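Local coordinates for protein proteasome accessory factor B/C (PafBC) (PDB 6SJ9) that probably acts as a transcriptional regulator of the bacterial DNA damage response, with winged helix-turn-helix modules joined to WYL domains, at residues V100-A104 against G436-L440; L53-F58 against E459-K464; P357-H361 against H410-S414; S478-V484 against Y528-W534; W183-R188 against L402-E407. All blocks are in the same frame, centred on the assembly; numbering follows the deposited sequence.

Contact 1: V100-A104 against G436-L440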
# COMPACT_ATOMS: atom_id res chain seq x y z
N VAL A 100 -5.26 -1.85 -10.02
CA VAL A 100 -5.83 -0.64 -9.43
C VAL A 100 -6.08 -0.87 -7.95
O VAL A 100 -5.72 -0.05 -7.10
CB VAL A 100 -7.14 -0.28 -10.13
CG1 VAL A 100 -7.84 0.89 -9.31
CG2 VAL A 100 -6.90 0.07 -11.54
N LEU A 101 -6.66 -2.01 -7.64
CA LEU A 101 -6.97 -2.35 -6.26
C LEU A 101 -5.72 -2.34 -5.40
O LEU A 101 -5.80 -2.11 -4.19
CB LEU A 101 -7.65 -3.71 -6.24
CG LEU A 101 -8.42 -4.00 -4.99
CD1 LEU A 101 -9.51 -2.98 -4.90
CD2 LEU A 101 -8.94 -5.36 -5.14
N LEU A 102 -4.58 -2.66 -6.00
CA LEU A 102 -3.31 -2.67 -5.30
C LEU A 102 -2.87 -1.27 -4.88
O LEU A 102 -2.40 -1.06 -3.76
CB LEU A 102 -2.27 -3.28 -6.23
CG LEU A 102 -0.83 -3.37 -5.82
CD1 LEU A 102 -0.76 -3.83 -4.37
CD2 LEU A 102 -0.18 -4.44 -6.75
N LEU A 103 -3.09 -0.30 -5.75
CA LEU A 103 -2.76 1.08 -5.39
C LEU A 103 -3.71 1.55 -4.30
O LEU A 103 -3.30 2.21 -3.36
CB LEU A 103 -2.82 1.96 -6.65
CG LEU A 103 -2.41 3.39 -6.47
CD1 LEU A 103 -1.09 3.48 -5.80
CD2 LEU A 103 -2.44 4.13 -7.85
N ALA A 104 -4.99 1.17 -4.42
CA ALA A 104 -5.97 1.55 -3.42
C ALA A 104 -5.60 1.03 -2.04
O ALA A 104 -5.77 1.71 -1.04
CB ALA A 104 -7.35 1.01 -3.84
N GLY A 436 -9.59 3.60 -0.33
CA GLY A 436 -8.49 3.90 -1.24
C GLY A 436 -9.00 4.15 -2.65
O GLY A 436 -8.52 5.05 -3.35
N LEU A 437 -10.03 3.38 -3.07
CA LEU A 437 -10.58 3.59 -4.38
C LEU A 437 -11.28 4.94 -4.47
O LEU A 437 -11.27 5.57 -5.54
CB LEU A 437 -11.56 2.46 -4.74
CG LEU A 437 -10.88 1.08 -4.94
CD1 LEU A 437 -11.94 -0.00 -4.96
CD2 LEU A 437 -10.11 1.04 -6.28
N ALA A 438 -11.93 5.40 -3.40
CA ALA A 438 -12.61 6.68 -3.51
C ALA A 438 -11.62 7.84 -3.60
O ALA A 438 -11.89 8.84 -4.28
CB ALA A 438 -13.62 6.86 -2.37
N MSE A 439 -10.48 7.73 -2.94
CA MSE A 439 -9.45 8.76 -3.11
C MSE A 439 -8.95 8.72 -4.58
O MSE A 439 -8.83 9.76 -5.24
CB MSE A 439 -8.31 8.54 -2.14
CG MSE A 439 -8.63 8.80 -0.67
SE MSE A 439 -9.11 10.72 -0.40
CE MSE A 439 -7.42 11.49 0.09
N LEU A 440 -8.66 7.51 -5.10
CA LEU A 440 -8.27 7.40 -6.51
C LEU A 440 -9.35 7.98 -7.42
O LEU A 440 -9.04 8.63 -8.42
CB LEU A 440 -7.99 5.94 -6.91
CG LEU A 440 -6.75 5.34 -6.25
CD1 LEU A 440 -6.58 3.84 -6.62
CD2 LEU A 440 -5.49 6.14 -6.69
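A104 and L437 meet at the centre of this helix crossing. The methyl CB of A104 lies 3.7 Å from CD2 of L437 and about as far from the L437 backbone N. L437 splits its two methyls between neighbours. CD2 also reaches CG1 of V100, at 3.8 Å, and the two side chains cross at about a right angle. CD1 turns to CD1 of L101, at 3.8 Å. L440 works the other flank. Its CD1 lies over the turn between V100 and A104, 3.8 Å from the A104 backbone N, while CD2 packs on CD2 of L103. L440 holds CG anti to its carbonyl carbon (chi1 -68°), which sends both methyls across to the facing helix. V100 CG1 passes L440 CD1 at 4.2 Å, the side chains running antiparallel.

G436 makes the close backbone approach possible. Its CA is 4.1 Å from CA of A104 and gives a CA-H...O contact to A104 O, 3.5 Å long. A side chain on G436 would run into that carbonyl. Further out, L458 of helix 457-469 touches V100 and L437, and L107 adds to the cover of L440. The short helix axes pass 8.9 Å apart at 103°. This is near-perpendicular helix packing, closest where A104 meets G436, with leucines and V100 filling the flanks of a buried contact between helix 95-118 and helix 427-441 of the helix-turn-helix region.

Contact 2: L53-F58 against E459-K464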
# COMPACT_ATOMS: atom_id res chain seq x y z
N LEU A 53 -25.47 -3.62 -14.61
CA LEU A 53 -25.05 -4.31 -13.38
C LEU A 53 -24.68 -5.77 -13.65
O LEU A 53 -23.72 -6.28 -13.07
CB LEU A 53 -26.16 -4.22 -12.33
CG LEU A 53 -26.20 -2.92 -11.56
CD1 LEU A 53 -27.19 -2.99 -10.44
CD2 LEU A 53 -24.79 -2.61 -11.03
N LYS A 54 -25.43 -6.46 -14.52
CA LYS A 54 -25.10 -7.86 -14.81
C LYS A 54 -23.69 -8.00 -15.38
O LYS A 54 -22.96 -8.93 -15.02
CB LYS A 54 -26.16 -8.47 -15.74
CG LYS A 54 -26.00 -9.98 -15.92
CD LYS A 54 -27.06 -10.61 -16.84
CE LYS A 54 -28.32 -10.91 -16.03
NZ LYS A 54 -28.98 -12.19 -16.45
N GLN A 55 -23.26 -7.03 -16.21
CA GLN A 55 -21.92 -7.06 -16.77
C GLN A 55 -20.84 -6.81 -15.72
O GLN A 55 -19.68 -7.22 -15.90
CB GLN A 55 -21.79 -6.01 -17.89
CG GLN A 55 -22.18 -6.46 -19.29
CD GLN A 55 -21.02 -7.14 -20.05
OE1 GLN A 55 -19.84 -7.00 -19.69
NE2 GLN A 55 -21.37 -7.88 -21.10
N PHE A 56 -21.19 -6.17 -14.60
CA PHE A 56 -20.23 -6.12 -13.51
C PHE A 56 -20.30 -7.33 -12.61
O PHE A 56 -19.65 -7.31 -11.55
CB PHE A 56 -20.40 -4.84 -12.68
CG PHE A 56 -20.14 -3.60 -13.44
CD1 PHE A 56 -18.84 -3.31 -13.86
CD2 PHE A 56 -21.16 -2.73 -13.76
CE1 PHE A 56 -18.57 -2.15 -14.61
CE2 PHE A 56 -20.91 -1.58 -14.49
CZ PHE A 56 -19.61 -1.27 -14.91
N GLY A 57 -21.09 -8.35 -12.98
CA GLY A 57 -21.15 -9.60 -12.23
C GLY A 57 -22.26 -9.72 -11.19
O GLY A 57 -22.17 -10.58 -10.31
N PHE A 58 -23.28 -8.85 -11.24
CA PHE A 58 -24.40 -8.84 -10.31
C PHE A 58 -25.67 -9.26 -11.03
O PHE A 58 -26.10 -8.61 -11.98
CB PHE A 58 -24.59 -7.47 -9.67
CG PHE A 58 -23.41 -7.01 -8.90
CD1 PHE A 58 -23.11 -7.58 -7.68
CD2 PHE A 58 -22.58 -6.00 -9.39
CE1 PHE A 58 -21.97 -7.19 -6.97
CE2 PHE A 58 -21.45 -5.59 -8.68
CZ PHE A 58 -21.15 -6.19 -7.48
N GLU A 459 -13.46 2.23 -12.21
CA GLU A 459 -14.91 2.23 -12.02
C GLU A 459 -15.43 0.82 -11.74
O GLU A 459 -16.26 0.61 -10.84
CB GLU A 459 -15.62 2.82 -13.24
CG GLU A 459 -17.14 2.74 -13.10
CD GLU A 459 -17.91 2.85 -14.42
OE1 GLU A 459 -17.47 2.25 -15.44
OE2 GLU A 459 -18.98 3.50 -14.44
N SER A 460 -14.98 -0.16 -12.52
CA SER A 460 -15.55 -1.48 -12.37
C SER A 460 -15.14 -2.12 -11.05
O SER A 460 -15.96 -2.81 -10.43
CB SER A 460 -15.18 -2.40 -13.56
OG SER A 460 -13.83 -2.81 -13.54
N VAL A 461 -13.89 -1.95 -10.62
CA VAL A 461 -13.49 -2.56 -9.35
C VAL A 461 -14.17 -1.83 -8.18
O VAL A 461 -14.50 -2.47 -7.17
CB VAL A 461 -11.96 -2.64 -9.20
CG1 VAL A 461 -11.35 -1.29 -8.85
CG2 VAL A 461 -11.59 -3.64 -8.14
N THR A 462 -14.51 -0.54 -8.35
CA THR A 462 -15.26 0.18 -7.31
C THR A 462 -16.66 -0.40 -7.13
O THR A 462 -17.09 -0.66 -6.01
CB THR A 462 -15.33 1.66 -7.67
OG1 THR A 462 -13.99 2.17 -7.68
CG2 THR A 462 -16.22 2.48 -6.65
N ILE A 463 -17.35 -0.68 -8.23
CA ILE A 463 -18.68 -1.27 -8.18
C ILE A 463 -18.60 -2.67 -7.56
O ILE A 463 -19.39 -3.02 -6.68
CB ILE A 463 -19.28 -1.30 -9.61
CG1 ILE A 463 -19.42 0.14 -10.10
CG2 ILE A 463 -20.66 -1.96 -9.67
CD1 ILE A 463 -19.89 0.28 -11.56
N LYS A 464 -17.64 -3.49 -8.00
CA LYS A 464 -17.54 -4.85 -7.46
C LYS A 464 -17.24 -4.84 -5.97
O LYS A 464 -17.89 -5.56 -5.19
CB LYS A 464 -16.47 -5.63 -8.21
CG LYS A 464 -16.80 -5.83 -9.67
CD LYS A 464 -15.64 -6.53 -10.39
CE LYS A 464 -16.02 -6.87 -11.85
NZ LYS A 464 -14.89 -7.67 -12.40
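CD1 of I463 lies over one face of the F56 ring, shifted toward its rim. It stands 3.8 Å from the ring centroid, 18° off the normal, which is a CH-pi contact. F56 sits where helix 39-55 ends in a Schellman motif. There F58 N bonds to L53 O and G57 N to K54 O, with G57 at positive phi as the C-prime residue. The turn presents two phenyl rings to helix 457-469. S460 approaches the F56 ring at its edge, CB lying 3.6 Å from CE1. I463 serves both rings, because its CG2, anti to the backbone N, reaches CE2 of F58 at 3.8 Å. With an alanine at F56, the I463 CD1 methyl is likely to lose its aromatic face and a gap to open beside S460. L8 and L12 of helix 2-17 pack on F56 and F58 respectively.

E459 OE2 bonds to T5 OG1, and S460 OG bonds to E97. K464 NZ bonds to S92 O and forms a salt bridge with E97. The K464 chain is extended on its way there, and its CE passes 3.7 Å from F56 O. At the edge of the F58 ring, CZ lies 3.9 Å from K464 CA.

Contact 3: P357-H361 against H410-S414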
# COMPACT_ATOMS: atom_id res chain seq x y z
N PRO A 357 -3.26 0.09 -18.25
CA PRO A 357 -3.58 -0.47 -19.60
C PRO A 357 -2.35 -0.95 -20.37
O PRO A 357 -2.47 -1.91 -21.15
CB PRO A 357 -4.28 0.69 -20.33
CG PRO A 357 -4.90 1.49 -19.22
CD PRO A 357 -3.88 1.41 -18.05
N PHE A 358 -1.18 -0.32 -20.20
CA PHE A 358 0.04 -0.83 -20.83
C PHE A 358 0.45 -2.17 -20.25
O PHE A 358 0.77 -3.10 -20.98
CB PHE A 358 1.20 0.15 -20.65
CG PHE A 358 1.02 1.43 -21.37
CD1 PHE A 358 1.33 1.51 -22.74
CD2 PHE A 358 0.51 2.53 -20.71
CE1 PHE A 358 1.18 2.70 -23.44
CE2 PHE A 358 0.33 3.70 -21.39
CZ PHE A 358 0.65 3.80 -22.77
N LEU A 359 0.43 -2.27 -18.91
CA LEU A 359 0.91 -3.45 -18.21
C LEU A 359 0.10 -4.69 -18.57
O LEU A 359 0.65 -5.80 -18.59
CB LEU A 359 0.88 -3.19 -16.70
CG LEU A 359 1.98 -2.31 -16.10
CD1 LEU A 359 1.65 -1.92 -14.64
CD2 LEU A 359 3.36 -3.02 -16.12
N VAL A 360 -1.22 -4.54 -18.79
CA VAL A 360 -2.07 -5.69 -19.09
C VAL A 360 -2.27 -5.90 -20.58
O VAL A 360 -2.90 -6.90 -20.97
CB VAL A 360 -3.48 -5.61 -18.45
CG1 VAL A 360 -3.43 -5.44 -16.93
CG2 VAL A 360 -4.36 -4.58 -19.15
N HIS A 361 -1.88 -4.94 -21.43
CA HIS A 361 -1.98 -5.16 -22.86
C HIS A 361 -1.13 -6.36 -23.26
O HIS A 361 -0.16 -6.72 -22.58
CB HIS A 361 -1.52 -3.91 -23.59
CG HIS A 361 -1.72 -3.94 -25.08
ND1 HIS A 361 -0.75 -4.38 -25.95
CD2 HIS A 361 -2.77 -3.56 -25.84
CE1 HIS A 361 -1.18 -4.25 -27.19
NE2 HIS A 361 -2.41 -3.76 -27.15
N HIS A 410 10.92 -4.09 -20.26
CA HIS A 410 9.63 -4.66 -20.68
C HIS A 410 8.90 -5.27 -19.49
O HIS A 410 9.38 -6.24 -18.91
CB HIS A 410 9.85 -5.67 -21.78
CG HIS A 410 8.59 -6.15 -22.39
ND1 HIS A 410 8.50 -7.34 -23.08
CD2 HIS A 410 7.37 -5.58 -22.46
CE1 HIS A 410 7.26 -7.50 -23.52
NE2 HIS A 410 6.55 -6.44 -23.15
N VAL A 411 7.76 -4.68 -19.09
CA VAL A 411 7.01 -5.12 -17.90
C VAL A 411 5.59 -5.50 -18.32
O VAL A 411 4.91 -4.74 -19.01
CB VAL A 411 6.95 -4.04 -16.79
CG1 VAL A 411 6.39 -4.69 -15.41
CG2 VAL A 411 8.31 -3.43 -16.57
N TYR A 412 5.15 -6.68 -17.90
CA TYR A 412 3.79 -7.07 -18.28
C TYR A 412 3.19 -7.95 -17.19
O TYR A 412 3.89 -8.72 -16.53
CB TYR A 412 3.73 -7.74 -19.67
CG TYR A 412 4.64 -8.91 -19.91
CD1 TYR A 412 6.02 -8.75 -20.03
CD2 TYR A 412 4.11 -10.20 -20.05
CE1 TYR A 412 6.85 -9.84 -20.25
CE2 TYR A 412 4.94 -11.30 -20.28
CZ TYR A 412 6.30 -11.12 -20.38
OH TYR A 412 7.11 -12.23 -20.60
N ILE A 413 1.91 -7.72 -16.96
CA ILE A 413 1.09 -8.44 -15.99
C ILE A 413 0.29 -9.44 -16.81
O ILE A 413 -0.55 -9.06 -17.61
CB ILE A 413 0.19 -7.47 -15.21
CG1 ILE A 413 1.09 -6.52 -14.41
CG2 ILE A 413 -0.73 -8.21 -14.30
CD1 ILE A 413 0.38 -5.47 -13.56
N SER A 414 0.67 -10.72 -16.72
CA SER A 414 0.11 -11.74 -17.59
C SER A 414 -1.39 -11.97 -17.37
O SER A 414 -1.87 -12.00 -16.23
CB SER A 414 0.91 -13.04 -17.44
OG SER A 414 0.88 -13.51 -16.12
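L359 packs between V411 and I413, two residues on the same side of the strand. Its CD2 methyl meets CG1 of V411 at 3.5 Å, a tight contact. The two side chains lie side by side and point the same way. I413 comes in obliquely. Its CD1 is 3.9 Å from both CB and CD1 of L359, so it fits into the fork between the base of the leucine and one branch. CG1 of I413 lies beside the backbone N (chi1 -63°), and this carries the CD1 methyl over to the helix. V360 adds a looser contact, with CG1 4.5 Å from CB of I413. Around this centre, L385 of helix 378-389 covers L359 and V411, and P95 of helix 95-118 touches V360 and I413.

The polar edge begins at the carbonyl of L359, in the last turn of helix 346-360. I413 N donates to L359 O at 2.8 Å, and the N-H...O angle of 174° is nearly straight. The donor is tilted 33° from the carbonyl plane. Y412 CA also approaches L359 O, at 3.4 Å, as a CA-H...O contact. The Y412 ring leads away from the helix, and its OH bonds to E407.

Both segments belong to the PafC helix-turn-helix region. The contact joins helix 346-360 to the hairpin of strands 404-407 and 410-413, consistent with the wing of a winged helix-turn-helix. Helix end and strand meet through one direct hydrogen bond beside aliphatic packing. Carbonyls in the last turn of a helix lack a helical N-H partner, and here the strand supplies one.

Contact 4: S478-V484 against Y528-W534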
# COMPACT_ATOMS: atom_id res chain seq x y z
N SER A 478 -17.18 7.05 -0.16
CA SER A 478 -17.30 8.49 -0.34
C SER A 478 -16.15 9.23 0.35
O SER A 478 -15.73 8.88 1.45
CB SER A 478 -18.64 8.96 0.24
OG SER A 478 -18.77 10.36 0.21
N VAL A 479 -15.73 10.34 -0.26
CA VAL A 479 -14.78 11.25 0.37
C VAL A 479 -15.48 12.53 0.82
O VAL A 479 -14.82 13.50 1.18
CB VAL A 479 -13.59 11.55 -0.56
CG1 VAL A 479 -12.86 10.27 -0.90
CG2 VAL A 479 -14.12 12.20 -1.82
N SER A 480 -16.82 12.54 0.83
CA SER A 480 -17.57 13.73 1.21
C SER A 480 -18.85 13.48 2.00
O SER A 480 -19.38 14.41 2.60
CB SER A 480 -17.94 14.54 -0.03
OG SER A 480 -19.08 13.93 -0.59
N GLY A 481 -19.46 12.32 1.96
CA GLY A 481 -20.78 12.27 2.59
C GLY A 481 -20.84 12.16 4.10
O GLY A 481 -21.90 12.40 4.68
N GLN A 482 -19.72 11.87 4.76
CA GLN A 482 -19.73 11.57 6.18
C GLN A 482 -20.42 12.67 6.97
O GLN A 482 -20.28 13.86 6.69
CB GLN A 482 -18.28 11.38 6.64
CG GLN A 482 -18.06 11.24 8.13
CD GLN A 482 -18.51 9.88 8.68
OE1 GLN A 482 -18.52 8.87 7.95
NE2 GLN A 482 -18.85 9.84 9.96
N SER A 483 -21.18 12.27 7.98
CA SER A 483 -21.75 13.30 8.80
C SER A 483 -20.66 13.95 9.65
O SER A 483 -19.52 13.48 9.70
CB SER A 483 -22.87 12.72 9.65
OG SER A 483 -22.38 11.61 10.37
N VAL A 484 -21.02 15.04 10.30
CA VAL A 484 -20.09 15.86 11.05
C VAL A 484 -20.55 15.88 12.50
O VAL A 484 -21.70 16.24 12.78
CB VAL A 484 -20.05 17.29 10.46
CG1 VAL A 484 -18.99 18.17 11.12
CG2 VAL A 484 -19.84 17.21 8.97
N TYR A 528 -12.50 17.04 3.11
CA TYR A 528 -12.77 15.67 2.66
C TYR A 528 -12.75 14.75 3.88
O TYR A 528 -12.14 15.08 4.90
CB TYR A 528 -11.75 15.20 1.59
CG TYR A 528 -10.35 15.20 2.13
CD1 TYR A 528 -9.63 16.39 2.23
CD2 TYR A 528 -9.74 14.03 2.56
CE1 TYR A 528 -8.32 16.39 2.76
CE2 TYR A 528 -8.48 14.02 3.07
CZ TYR A 528 -7.75 15.21 3.17
OH TYR A 528 -6.46 15.17 3.70
N SER A 529 -13.48 13.63 3.78
CA SER A 529 -13.50 12.63 4.85
C SER A 529 -12.93 11.31 4.39
O SER A 529 -13.04 10.94 3.22
CB SER A 529 -14.92 12.43 5.38
OG SER A 529 -15.78 12.24 4.29
N LEU A 530 -12.39 10.57 5.35
CA LEU A 530 -11.83 9.24 5.14
C LEU A 530 -11.99 8.45 6.42
O LEU A 530 -11.63 8.96 7.49
CB LEU A 530 -10.32 9.26 4.85
CG LEU A 530 -9.83 9.82 3.56
CD1 LEU A 530 -8.33 9.75 3.59
CD2 LEU A 530 -10.42 8.97 2.48
N ASP A 531 -12.53 7.23 6.33
CA ASP A 531 -12.64 6.39 7.53
C ASP A 531 -13.38 7.13 8.64
O ASP A 531 -12.87 7.25 9.75
CB ASP A 531 -11.27 5.92 8.02
CG ASP A 531 -11.37 4.78 9.05
OD1 ASP A 531 -12.45 4.16 9.13
OD2 ASP A 531 -10.40 4.54 9.81
N SER A 532 -14.51 7.73 8.30
CA SER A 532 -15.36 8.49 9.23
C SER A 532 -14.66 9.71 9.85
O SER A 532 -15.14 10.24 10.85
CB SER A 532 -15.87 7.57 10.34
OG SER A 532 -16.61 6.51 9.77
N THR A 533 -13.56 10.21 9.26
CA THR A 533 -12.83 11.37 9.78
C THR A 533 -12.78 12.51 8.77
O THR A 533 -12.46 12.30 7.59
CB THR A 533 -11.42 10.98 10.20
OG1 THR A 533 -11.51 9.85 11.07
CG2 THR A 533 -10.71 12.10 10.92
N TRP A 534 -13.04 13.74 9.25
CA TRP A 534 -12.94 14.90 8.38
C TRP A 534 -11.53 15.48 8.41
O TRP A 534 -10.90 15.58 9.46
CB TRP A 534 -13.97 15.98 8.73
CG TRP A 534 -15.32 15.63 8.19
CD1 TRP A 534 -16.34 15.03 8.87
CD2 TRP A 534 -15.74 15.75 6.83
NE1 TRP A 534 -17.40 14.79 8.01
CE2 TRP A 534 -17.06 15.25 6.76
CE3 TRP A 534 -15.14 16.27 5.67
CZ2 TRP A 534 -17.80 15.24 5.56
CZ3 TRP A 534 -15.87 16.26 4.47
CH2 TRP A 534 -17.20 15.71 4.43
O HOH W 1 -16.67 9.69 3.80
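The loop 478-484 runs along the end of a beta hairpin, tied by S529 N donating to V479 O at 2.9 Å, with L530 to T533 forming a type I' turn. The W534 indole turns an edge to the loop backbone. NE1 donates to S483 O at 3.0 Å, and this oxygen is only 1° out of the ring plane. A second, weak bond runs from NE1 to Q482 O at 3.3 Å. The rotation about chi1 (-79°) lays the ring across the hairpin with S529 CB over one face. V484 crosses the indole at about a right angle, its CG2 3.6 Å from NE1.

Q482 puts CB against S529 OG and bends at chi2 (74°). The bend folds the amide over the turn, where OE1 lies 3.4 Å from S532 CA. A water joins S478 O to S529 OG, 2.7 Å from each. S478 OG accepts from S480 N and G481 N, forming an ST turn and an ST motif that curl the loop. A phenylalanine replacing W534 would probably leave S483 O without its indole N-H donor and the 482-484 end of the loop less firmly held.

F492 meets the W534 ring edge-to-face. The site is the two-residue beta hairpin of strands 517-530 and 533-540 in the second WYL domain, with the loop between helix 472-476 and helix 489-501 laid along it.

Contact 5: W183-R188 against L402-E407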
# COMPACT_ATOMS: atom_id res chain seq x y z
N TRP A 183 17.97 -12.64 -16.92
CA TRP A 183 16.99 -12.56 -18.01
C TRP A 183 15.70 -11.88 -17.60
O TRP A 183 15.04 -11.23 -18.44
CB TRP A 183 16.63 -13.93 -18.54
CG TRP A 183 17.76 -14.70 -19.11
CD1 TRP A 183 19.04 -14.29 -19.30
CD2 TRP A 183 17.70 -16.06 -19.57
NE1 TRP A 183 19.79 -15.31 -19.87
CE2 TRP A 183 18.99 -16.42 -20.02
CE3 TRP A 183 16.69 -17.02 -19.62
CZ2 TRP A 183 19.28 -17.69 -20.55
CZ3 TRP A 183 16.99 -18.28 -20.13
CH2 TRP A 183 18.27 -18.59 -20.59
N GLY A 184 15.31 -12.02 -16.35
CA GLY A 184 14.06 -11.42 -15.95
C GLY A 184 13.82 -11.54 -14.46
O GLY A 184 14.43 -12.36 -13.77
N LEU A 185 12.97 -10.65 -13.99
CA LEU A 185 12.38 -10.71 -12.68
C LEU A 185 10.91 -11.08 -12.80
O LEU A 185 10.23 -10.73 -13.78
CB LEU A 185 12.50 -9.37 -11.98
CG LEU A 185 13.92 -8.94 -11.58
CD1 LEU A 185 13.90 -7.47 -11.37
CD2 LEU A 185 14.30 -9.65 -10.27
N GLY A 186 10.39 -11.75 -11.79
CA GLY A 186 9.03 -12.24 -11.89
C GLY A 186 8.40 -12.46 -10.53
O GLY A 186 9.09 -12.66 -9.52
N SER A 187 7.08 -12.38 -10.51
CA SER A 187 6.30 -12.53 -9.29
C SER A 187 5.32 -13.67 -9.51
O SER A 187 4.57 -13.66 -10.48
CB SER A 187 5.53 -11.25 -8.97
OG SER A 187 5.03 -11.34 -7.68
N ARG A 188 5.41 -14.69 -8.69
CA ARG A 188 4.33 -15.67 -8.62
C ARG A 188 4.07 -16.00 -7.16
O ARG A 188 5.00 -16.22 -6.39
CB ARG A 188 4.55 -16.92 -9.47
CG ARG A 188 4.06 -16.66 -10.87
CD ARG A 188 4.95 -17.32 -11.89
NE ARG A 188 4.52 -17.10 -13.28
CZ ARG A 188 4.36 -15.91 -13.88
NH1 ARG A 188 4.55 -14.76 -13.21
NH2 ARG A 188 4.01 -15.88 -15.17
N LEU A 402 -1.91 -11.36 -8.95
CA LEU A 402 -1.09 -10.79 -10.03
C LEU A 402 0.12 -11.65 -10.39
O LEU A 402 1.00 -11.87 -9.55
CB LEU A 402 -0.61 -9.39 -9.67
CG LEU A 402 -1.77 -8.41 -9.67
CD1 LEU A 402 -1.29 -7.01 -9.65
CD2 LEU A 402 -2.63 -8.66 -10.87
N ASP A 403 0.22 -12.03 -11.65
CA ASP A 403 1.47 -12.60 -12.18
C ASP A 403 2.18 -11.51 -12.96
O ASP A 403 1.67 -11.05 -13.99
CB ASP A 403 1.24 -13.80 -13.10
CG ASP A 403 0.71 -15.03 -12.39
OD1 ASP A 403 0.46 -16.03 -13.10
OD2 ASP A 403 0.51 -14.98 -11.16
N ILE A 404 3.38 -11.16 -12.50
CA ILE A 404 4.19 -10.08 -13.05
C ILE A 404 5.48 -10.65 -13.63
O ILE A 404 6.14 -11.48 -12.98
CB ILE A 404 4.50 -9.03 -11.97
CG1 ILE A 404 3.17 -8.48 -11.45
CG2 ILE A 404 5.32 -7.90 -12.58
CD1 ILE A 404 3.24 -7.80 -10.14
N GLN A 405 5.81 -10.24 -14.87
CA GLN A 405 7.09 -10.47 -15.53
C GLN A 405 7.75 -9.11 -15.81
O GLN A 405 7.12 -8.21 -16.39
CB GLN A 405 6.99 -11.19 -16.89
CG GLN A 405 6.58 -12.63 -16.86
CD GLN A 405 5.13 -12.80 -16.40
OE1 GLN A 405 4.84 -13.68 -15.62
NE2 GLN A 405 4.22 -11.95 -16.88
N TRP A 406 9.02 -9.00 -15.50
CA TRP A 406 9.78 -7.78 -15.76
C TRP A 406 11.10 -8.17 -16.41
O TRP A 406 12.03 -8.58 -15.72
CB TRP A 406 10.02 -7.03 -14.47
CG TRP A 406 10.63 -5.68 -14.63
CD1 TRP A 406 11.59 -5.29 -15.53
CD2 TRP A 406 10.34 -4.54 -13.83
NE1 TRP A 406 11.91 -3.96 -15.34
CE2 TRP A 406 11.18 -3.48 -14.29
CE3 TRP A 406 9.45 -4.29 -12.78
CZ2 TRP A 406 11.14 -2.20 -13.74
CZ3 TRP A 406 9.43 -3.00 -12.21
CH2 TRP A 406 10.25 -1.98 -12.71
N GLU A 407 11.16 -8.04 -17.74
CA GLU A 407 12.39 -8.24 -18.51
C GLU A 407 13.05 -6.89 -18.80
O GLU A 407 12.57 -5.84 -18.38
CB GLU A 407 12.07 -8.95 -19.82
CG GLU A 407 11.38 -10.24 -19.67
CD GLU A 407 10.98 -10.85 -21.03
OE1 GLU A 407 11.56 -10.50 -22.09
OE2 GLU A 407 10.13 -11.72 -21.01
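R188 folds back over the neighbouring strand, its guanidinium turned one face toward D403 and one edge toward Q405. D403 CB sits over that face, 3.4 Å from NH1. The D403 carboxylate lies over it too, its plane 31° from the guanidinium. OD1 and NH2 are 4.1 Å apart, so the charges are near without a salt bridge. The Q405 amide stands almost perpendicular to the guanidinium, at 88°, with OE1 near its plane. The modelled approach of OE1 is too close, so the details of that bond are doubtful. NH1 also donates to S187 O at 2.9 Å, and NH2 forms a salt bridge with D237. The bend at chi2 (143°) in R188 turns the group back across the strand.

On the opposite face, S187 CB meets I404 CB at 3.9 Å and L185 CB meets W406 CB at 4.2 Å. The strands are antiparallel. L185 and W406 form a hydrogen-bonded pair, with W406 N to L185 O at 2.7 Å. G186 faces Q405 as a non-hydrogen-bonded pair.

W183 and G184 form a classic beta bulge against V195 of strand 191-198. Strand 404-407 lies between strands 175-188 and 410-413, joining a WYL-domain strand to the helix-turn-helix region, and helix 232-237 covers R188 and Q405.

In the fold
Contacts 3 and 5 share one sheet, their centres 11 Å apart. Strands 404-407 and 410-413 are neighbours, and Y412 N probably bonds to Q405 O at 2.9 Å. Contact 1 lies nearest the centre of the chain, about 9 Å away. It touches contact 2 through L437 CD2 and V461 CG1, 3.7 Å apart, and contact 4 through the selenium of M439, 3.6 Å from L530 CD2. It reaches contact 5 where L102 CD2 meets L402 CD1 at 4.0 Å. Contacts 4 and 5 are far apart, 38 Å between centres, on opposite sides of the chain's centre. The F58 side chain of contact 2 is about 10 Å from the bound potassium ion.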